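Local structure of protein-glutamine gamma-glutamyltransferase (Pseudomonas aeruginosa PAO1, 6G49) at residues R211-A225 with F234-Y246. The protein displays transglutaminase activity in vitro through its periplasmic domain, joining protein glutamine and lysine side chains with release of ammonia, and is critical for viability of the bacterium. Sequence-based numbering, arbitrary orientation.
Sequences RFNHEPFAYTLKPPA and FLFDTRSGFCAHY
Arg-239 runs its side chain across the ring of Phe-217 to the carboxylate of Glu-215, and each carbon on the way has a partner. CB lies over one face of the ring, 3.9 Å from its centroid, a CH-pi contact; CG and CD follow over the same face, CG above CE1 and CZ, CD nearest CE2. The chain can span the ring because it is extended from CG to NE. NE then donates to Glu-215 OE1 at 2.7 Å, an N-H...O angle of 158°, completing a salt bridge. The oxygen lies close to the guanidinium plane and is met on its anti side, the two planes well turned from each other; the bond from NH2 to it is weak. Leu-235 O lies over one guanidinium face. A water also donates to OE1, accepts from Arg-211 NH2 and donates to Leu-235 O, tying the ion pair to the end of helix 230-238.

Phe-212 CD1 covers the other face of Phe-217, and Tyr-246 turns its edge to the face of Phe-212 with planes at 62°. Backbone evidence for a parallel pairing is direct: Ala-218 N donates to Arg-239 O, Gly-241 N to Ala-218 O and Thr-220 N to Gly-241 O. Ala-218 O is gripped twice, since Tyr-246 OH donates to it at 2.6 Å from above the carbonyl plane, on the face opposite Gly-241 N.

Farther along, Tyr-219 OH sits 3.3 Å from CB of Cys-243, probably the catalytic nucleophile. The Phe-242 ring lies between Tyr-219, nearly parallel but slid aside, and Leu-221 CD2, a CH-pi contact over the opposite face. Strands 218-219 and 240-241, joined through helix 230-238, form a small beta-alpha-beta unit in the transglutaminase-like domain; it leads into helix 243-256, where Cys-243 faces His-287 on strand 286-294 and Ile-46 of helix 45-50.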
loop_
_atom_site.group_PDB
_atom_site.type_symbol
_atom_site.label_atom_id
_atom_site.label_comp_id
_atom_site.label_asym_id
_atom_site.label_seq_id
_atom_site.Cartn_x
_atom_site.Cartn_y
_atom_site.Cartn_z
ATOM N N ARG A 211 -17.459 4.808 -6.268
ATOM C CA ARG A 211 -18.208 3.556 -6.309
ATOM C C ARG A 211 -18.114 2.848 -4.949
ATOM O O ARG A 211 -19.074 2.257 -4.426
ATOM C CB ARG A 211 -17.744 2.614 -7.425
ATOM C CG ARG A 211 -18.074 3.106 -8.819
ATOM C CD ARG A 211 -17.509 2.097 -9.794
ATOM N NE ARG A 211 -18.120 0.779 -9.678
ATOM C CZ ARG A 211 -19.199 0.414 -10.368
ATOM N NH1 ARG A 211 -19.772 1.272 -11.200
ATOM N NH2 ARG A 211 -19.699 -0.786 -10.201
ATOM N N PHE A 212 -16.929 2.870 -4.342
ATOM C CA PHE A 212 -16.788 2.246 -3.075
ATOM C C PHE A 212 -17.577 3.025 -2.003
ATOM O O PHE A 212 -18.065 2.454 -1.045
ATOM C CB PHE A 212 -15.309 2.146 -2.668
ATOM C CG PHE A 212 -14.473 1.204 -3.504
ATOM C CD1 PHE A 212 -14.778 -0.140 -3.601
ATOM C CD2 PHE A 212 -13.381 1.685 -4.216
ATOM C CE1 PHE A 212 -14.009 -1.008 -4.349
ATOM C CE2 PHE A 212 -12.600 0.813 -4.954
ATOM C CZ PHE A 212 -12.913 -0.527 -5.025
ATOM N N ASN A 213 -17.598 4.340 -2.150
ATOM C CA ASN A 213 -18.248 5.184 -1.158
ATOM C C ASN A 213 -19.775 4.985 -1.199
ATOM O O ASN A 213 -20.401 4.846 -0.159
ATOM C CB ASN A 213 -17.880 6.639 -1.366
ATOM C CG ASN A 213 -18.362 7.519 -0.222
ATOM O OD1 ASN A 213 -18.125 7.212 0.952
ATOM N ND2 ASN A 213 -18.939 8.642 -0.580
ATOM N N HIS A 214 -20.370 4.903 -2.375
ATOM C CA HIS A 214 -21.860 4.883 -2.502
ATOM C C HIS A 214 -22.497 3.487 -2.463
ATOM O O HIS A 214 -23.695 3.375 -2.160
ATOM C CB HIS A 214 -22.218 5.586 -3.796
ATOM C CG HIS A 214 -21.914 7.044 -3.725
ATOM N ND1 HIS A 214 -21.615 7.787 -4.839
ATOM C CD2 HIS A 214 -21.870 7.900 -2.686
ATOM C CE1 HIS A 214 -21.396 9.035 -4.484
ATOM N NE2 HIS A 214 -21.514 9.128 -3.175
ATOM N N GLU A 215 -21.773 2.433 -2.861
ATOM C CA GLU A 215 -22.309 1.103 -2.928
ATOM C C GLU A 215 -22.138 0.466 -1.571
ATOM O O GLU A 215 -21.326 0.948 -0.782
ATOM C CB GLU A 215 -21.677 0.309 -4.063
ATOM C CG GLU A 215 -21.941 0.935 -5.403
ATOM C CD GLU A 215 -21.168 0.259 -6.515
ATOM O OE1 GLU A 215 -20.810 -0.939 -6.334
ATOM O OE2 GLU A 215 -20.910 0.919 -7.543
ATOM N N PRO A 216 -22.934 -0.584 -1.273
ATOM C CA PRO A 216 -22.961 -1.170 0.062
ATOM C C PRO A 216 -21.802 -2.149 0.325
ATOM O O PRO A 216 -21.995 -3.310 0.687
ATOM C CB PRO A 216 -24.345 -1.839 0.087
ATOM C CG PRO A 216 -24.549 -2.269 -1.344
ATOM C CD PRO A 216 -23.952 -1.158 -2.168
ATOM N N PHE A 217 -20.587 -1.592 0.246
ATOM C CA PHE A 217 -19.374 -2.366 0.541
ATOM C C PHE A 217 -19.227 -2.519 2.050
ATOM O O PHE A 217 -19.481 -1.607 2.858
ATOM C CB PHE A 217 -18.168 -1.638 -0.078
ATOM C CG PHE A 217 -17.990 -1.896 -1.550
ATOM C CD1 PHE A 217 -17.261 -3.011 -1.983
ATOM C CD2 PHE A 217 -18.504 -1.040 -2.501
ATOM C CE1 PHE A 217 -17.103 -3.276 -3.331
ATOM C CE2 PHE A 217 -18.370 -1.313 -3.844
ATOM C CZ PHE A 217 -17.661 -2.443 -4.260
ATOM N N ALA A 218 -18.741 -3.682 2.428
ATOM C CA ALA A 218 -18.413 -4.091 3.751
ATOM C C ALA A 218 -16.902 -4.268 3.866
ATOM O O ALA A 218 -16.237 -4.898 2.971
ATOM C CB ALA A 218 -19.124 -5.379 4.107
ATOM N N TYR A 219 -16.376 -3.826 5.005
ATOM C CA TYR A 219 -14.977 -3.979 5.397
ATOM C C TYR A 219 -15.006 -4.990 6.547
ATOM O O TYR A 219 -15.536 -4.706 7.598
ATOM C CB TYR A 219 -14.388 -2.665 5.866
ATOM C CG TYR A 219 -12.888 -2.691 5.885
ATOM C CD1 TYR A 219 -12.187 -2.882 4.720
ATOM C CD2 TYR A 219 -12.178 -2.547 7.060
ATOM C CE1 TYR A 219 -10.821 -2.922 4.712
ATOM C CE2 TYR A 219 -10.801 -2.585 7.062
ATOM C CZ TYR A 219 -10.133 -2.770 5.876
ATOM O OH TYR A 219 -8.768 -2.813 5.832
ATOM N N THR A 220 -14.432 -6.165 6.340
ATOM C CA THR A 220 -14.528 -7.273 7.311
ATOM C C THR A 220 -13.219 -8.090 7.312
ATOM O O THR A 220 -12.608 -8.314 6.272
ATOM C CB THR A 220 -15.761 -8.136 6.993
ATOM O OG1 THR A 220 -15.787 -9.271 7.863
ATOM C CG2 THR A 220 -15.791 -8.668 5.582
ATOM N N LEU A 221 -12.922 -8.658 8.479
ATOM C CA LEU A 221 -11.829 -9.566 8.665
ATOM C C LEU A 221 -12.232 -10.983 8.258
ATOM O O LEU A 221 -11.381 -11.837 8.276
ATOM C CB LEU A 221 -11.417 -9.524 10.137
ATOM C CG LEU A 221 -10.533 -8.346 10.514
ATOM C CD1 LEU A 221 -10.410 -8.176 12.019
ATOM C CD2 LEU A 221 -9.145 -8.529 9.905
ATOM N N LYS A 222 -13.503 -11.209 7.901
ATOM C CA LYS A 222 -13.985 -12.495 7.483
ATOM C C LYS A 222 -14.740 -12.329 6.193
ATOM O O LYS A 222 -15.929 -12.560 6.103
ATOM C CB LYS A 222 -14.805 -13.149 8.608
ATOM C CG LYS A 222 -13.955 -13.671 9.763
ATOM C CD LYS A 222 -14.497 -14.924 10.443
ATOM C CE LYS A 222 -13.418 -15.921 10.828
ATOM N NZ LYS A 222 -12.281 -15.279 11.535
ATOM N N PRO A 223 -14.037 -11.926 5.112
ATOM C CA PRO A 223 -14.668 -11.779 3.825
ATOM C C PRO A 223 -15.143 -13.099 3.239
ATOM O O PRO A 223 -14.511 -14.137 3.396
ATOM C CB PRO A 223 -13.581 -11.235 2.902
ATOM C CG PRO A 223 -12.279 -11.486 3.624
ATOM C CD PRO A 223 -12.581 -11.705 5.091
ATOM N N PRO A 224 -16.248 -13.054 2.498
ATOM C CA PRO A 224 -16.736 -14.223 1.783
ATOM C C PRO A 224 -15.752 -14.655 0.685
ATOM O O PRO A 224 -15.015 -13.848 0.103
ATOM C CB PRO A 224 -18.071 -13.804 1.159
ATOM C CG PRO A 224 -18.266 -12.338 1.509
ATOM C CD PRO A 224 -17.100 -11.875 2.338
ATOM N N ALA A 225 -15.708 -15.966 0.466
ATOM C CA ALA A 225 -14.914 -16.569 -0.588
ATOM C C ALA A 225 -15.417 -16.090 -1.957
ATOM O O ALA A 225 -16.617 -15.755 -2.196
ATOM C CB ALA A 225 -14.974 -18.075 -0.448
ATOM N N PHE A 234 -15.886 -9.800 -6.066
ATOM C CA PHE A 234 -15.803 -8.792 -5.029
ATOM C C PHE A 234 -16.508 -7.510 -5.441
ATOM O O PHE A 234 -17.309 -6.974 -4.684
ATOM C CB PHE A 234 -14.345 -8.545 -4.617
ATOM C CG PHE A 234 -14.183 -7.294 -3.803
ATOM C CD1 PHE A 234 -14.608 -7.242 -2.466
ATOM C CD2 PHE A 234 -13.552 -6.178 -4.322
ATOM C CE1 PHE A 234 -14.462 -6.077 -1.727
ATOM C CE2 PHE A 234 -13.394 -5.013 -3.586
ATOM C CZ PHE A 234 -13.822 -4.967 -2.260
ATOM N N LEU A 235 -16.225 -6.938 -6.619
ATOM C CA LEU A 235 -16.779 -5.610 -6.948
ATOM C C LEU A 235 -18.310 -5.624 -7.175
ATOM O O LEU A 235 -18.909 -4.603 -7.013
ATOM C CB LEU A 235 -16.132 -5.076 -8.229
ATOM C CG LEU A 235 -14.705 -4.595 -8.068
ATOM C CD1 LEU A 235 -14.113 -4.215 -9.431
ATOM C CD2 LEU A 235 -14.659 -3.416 -7.101
ATOM N N PHE A 236 -18.819 -6.728 -7.717
ATOM C CA PHE A 236 -20.207 -6.718 -8.294
ATOM C C PHE A 236 -21.135 -7.705 -7.568
ATOM O O PHE A 236 -22.339 -7.611 -7.760
ATOM C CB PHE A 236 -20.179 -7.010 -9.793
ATOM C CG PHE A 236 -19.236 -6.118 -10.547
ATOM C CD1 PHE A 236 -19.457 -4.758 -10.611
ATOM C CD2 PHE A 236 -18.150 -6.657 -11.210
ATOM C CE1 PHE A 236 -18.580 -3.935 -11.298
ATOM C CE2 PHE A 236 -17.268 -5.831 -11.889
ATOM C CZ PHE A 236 -17.473 -4.475 -11.911
ATOM N N ASP A 237 -20.598 -8.668 -6.821
ATOM C CA ASP A 237 -21.407 -9.732 -6.159
ATOM C C ASP A 237 -21.353 -9.579 -4.639
ATOM O O ASP A 237 -22.342 -9.165 -4.017
ATOM C CB ASP A 237 -21.042 -11.128 -6.660
ATOM C CG ASP A 237 -21.161 -11.307 -8.168
ATOM O OD1 ASP A 237 -21.797 -10.439 -8.822
ATOM O OD2 ASP A 237 -20.581 -12.315 -8.692
ATOM N N THR A 238 -20.206 -9.847 -4.009
ATOM C CA THR A 238 -20.111 -9.890 -2.556
ATOM C C THR A 238 -20.033 -8.466 -1.986
ATOM O O THR A 238 -20.514 -8.215 -0.868
ATOM C CB THR A 238 -18.966 -10.777 -2.062
ATOM O OG1 THR A 238 -17.720 -10.106 -2.350
ATOM C CG2 THR A 238 -18.993 -12.169 -2.641
ATOM N N ARG A 239 -19.291 -7.556 -2.654
ATOM C CA ARG A 239 -18.951 -6.239 -2.111
ATOM C C ARG A 239 -18.509 -6.320 -0.667
ATOM O O ARG A 239 -18.809 -5.438 0.145
ATOM C CB ARG A 239 -20.081 -5.240 -2.312
ATOM C CG ARG A 239 -20.392 -4.962 -3.758
ATOM C CD ARG A 239 -21.362 -3.813 -3.889
ATOM N NE ARG A 239 -21.555 -3.300 -5.229
ATOM C CZ ARG A 239 -22.298 -3.896 -6.153
ATOM N NH1 ARG A 239 -22.844 -5.063 -5.884
ATOM N NH2 ARG A 239 -22.424 -3.362 -7.359
ATOM N N SER A 240 -17.695 -7.319 -0.352
ATOM C CA SER A 240 -17.250 -7.531 1.005
ATOM C C SER A 240 -15.815 -8.029 1.010
ATOM O O SER A 240 -15.503 -9.025 0.319
ATOM C CB SER A 240 -18.152 -8.538 1.723
ATOM O OG SER A 240 -17.678 -8.777 3.038
ATOM N N GLY A 241 -14.976 -7.401 1.798
ATOM C CA GLY A 241 -13.560 -7.792 1.832
ATOM C C GLY A 241 -12.773 -7.057 2.888
ATOM O O GLY A 241 -13.288 -6.202 3.638
ATOM N N PHE A 242 -11.459 -7.314 2.916
ATOM C CA PHE A 242 -10.536 -6.592 3.710
ATOM C C PHE A 242 -9.624 -5.782 2.766
ATOM O O PHE A 242 -9.931 -5.638 1.595
ATOM C CB PHE A 242 -9.811 -7.538 4.670
ATOM C CG PHE A 242 -9.116 -6.891 5.830
ATOM C CD1 PHE A 242 -9.849 -6.154 6.773
ATOM C CD2 PHE A 242 -7.744 -7.003 6.047
ATOM C CE1 PHE A 242 -9.212 -5.589 7.860
ATOM C CE2 PHE A 242 -7.121 -6.415 7.138
ATOM C CZ PHE A 242 -7.864 -5.667 8.030
ATOM N N CYS A 243 -8.564 -5.183 3.297
ATOM C CA CYS A 243 -7.864 -4.126 2.507
ATOM C C CYS A 243 -7.321 -4.691 1.195
ATOM O O CYS A 243 -7.320 -3.941 0.227
ATOM C CB CYS A 243 -6.744 -3.462 3.280
ATOM S SG CYS A 243 -5.591 -4.639 4.011
ATOM N N ALA A 244 -6.883 -5.943 1.146
ATOM C CA ALA A 244 -6.295 -6.474 -0.124
ATOM C C ALA A 244 -7.358 -6.612 -1.226
ATOM O O ALA A 244 -7.059 -6.422 -2.400
ATOM C CB ALA A 244 -5.664 -7.794 0.068
ATOM N N HIS A 245 -8.612 -6.927 -0.868
ATOM C CA HIS A 245 -9.705 -6.914 -1.835
ATOM C C HIS A 245 -9.824 -5.536 -2.469
ATOM O O HIS A 245 -9.935 -5.388 -3.725
ATOM C CB HIS A 245 -11.071 -7.302 -1.205
ATOM C CG HIS A 245 -11.122 -8.683 -0.689
ATOM N ND1 HIS A 245 -10.553 -9.051 0.501
ATOM C CD2 HIS A 245 -11.689 -9.778 -1.227
ATOM C CE1 HIS A 245 -10.769 -10.341 0.683
ATOM N NE2 HIS A 245 -11.483 -10.811 -0.350
ATOM N N TYR A 246 -9.870 -4.462 -1.672
ATOM C CA TYR A 246 -10.118 -3.143 -2.151
ATOM C C TYR A 246 -8.914 -2.633 -2.963
ATOM O O TYR A 246 -9.060 -2.100 -4.027
ATOM C CB TYR A 246 -10.397 -2.155 -1.002
ATOM C CG TYR A 246 -11.758 -2.399 -0.383
ATOM C CD1 TYR A 246 -11.932 -3.306 0.647
ATOM C CD2 TYR A 246 -12.862 -1.753 -0.887
ATOM C CE1 TYR A 246 -13.185 -3.624 1.131
ATOM C CE2 TYR A 246 -14.116 -2.040 -0.384
ATOM C CZ TYR A 246 -14.283 -2.951 0.621
ATOM O OH TYR A 246 -15.567 -3.190 1.084
HETATM O O HOH W 1 -18.684 -1.978 -7.836
HETATM O O HOH W 2 -21.672 -5.982 1.162
HETATM O O HOH W 3 -15.503 -11.200 -1.119
HETATM O O HOH W 4 -12.477 -13.388 -0.448
#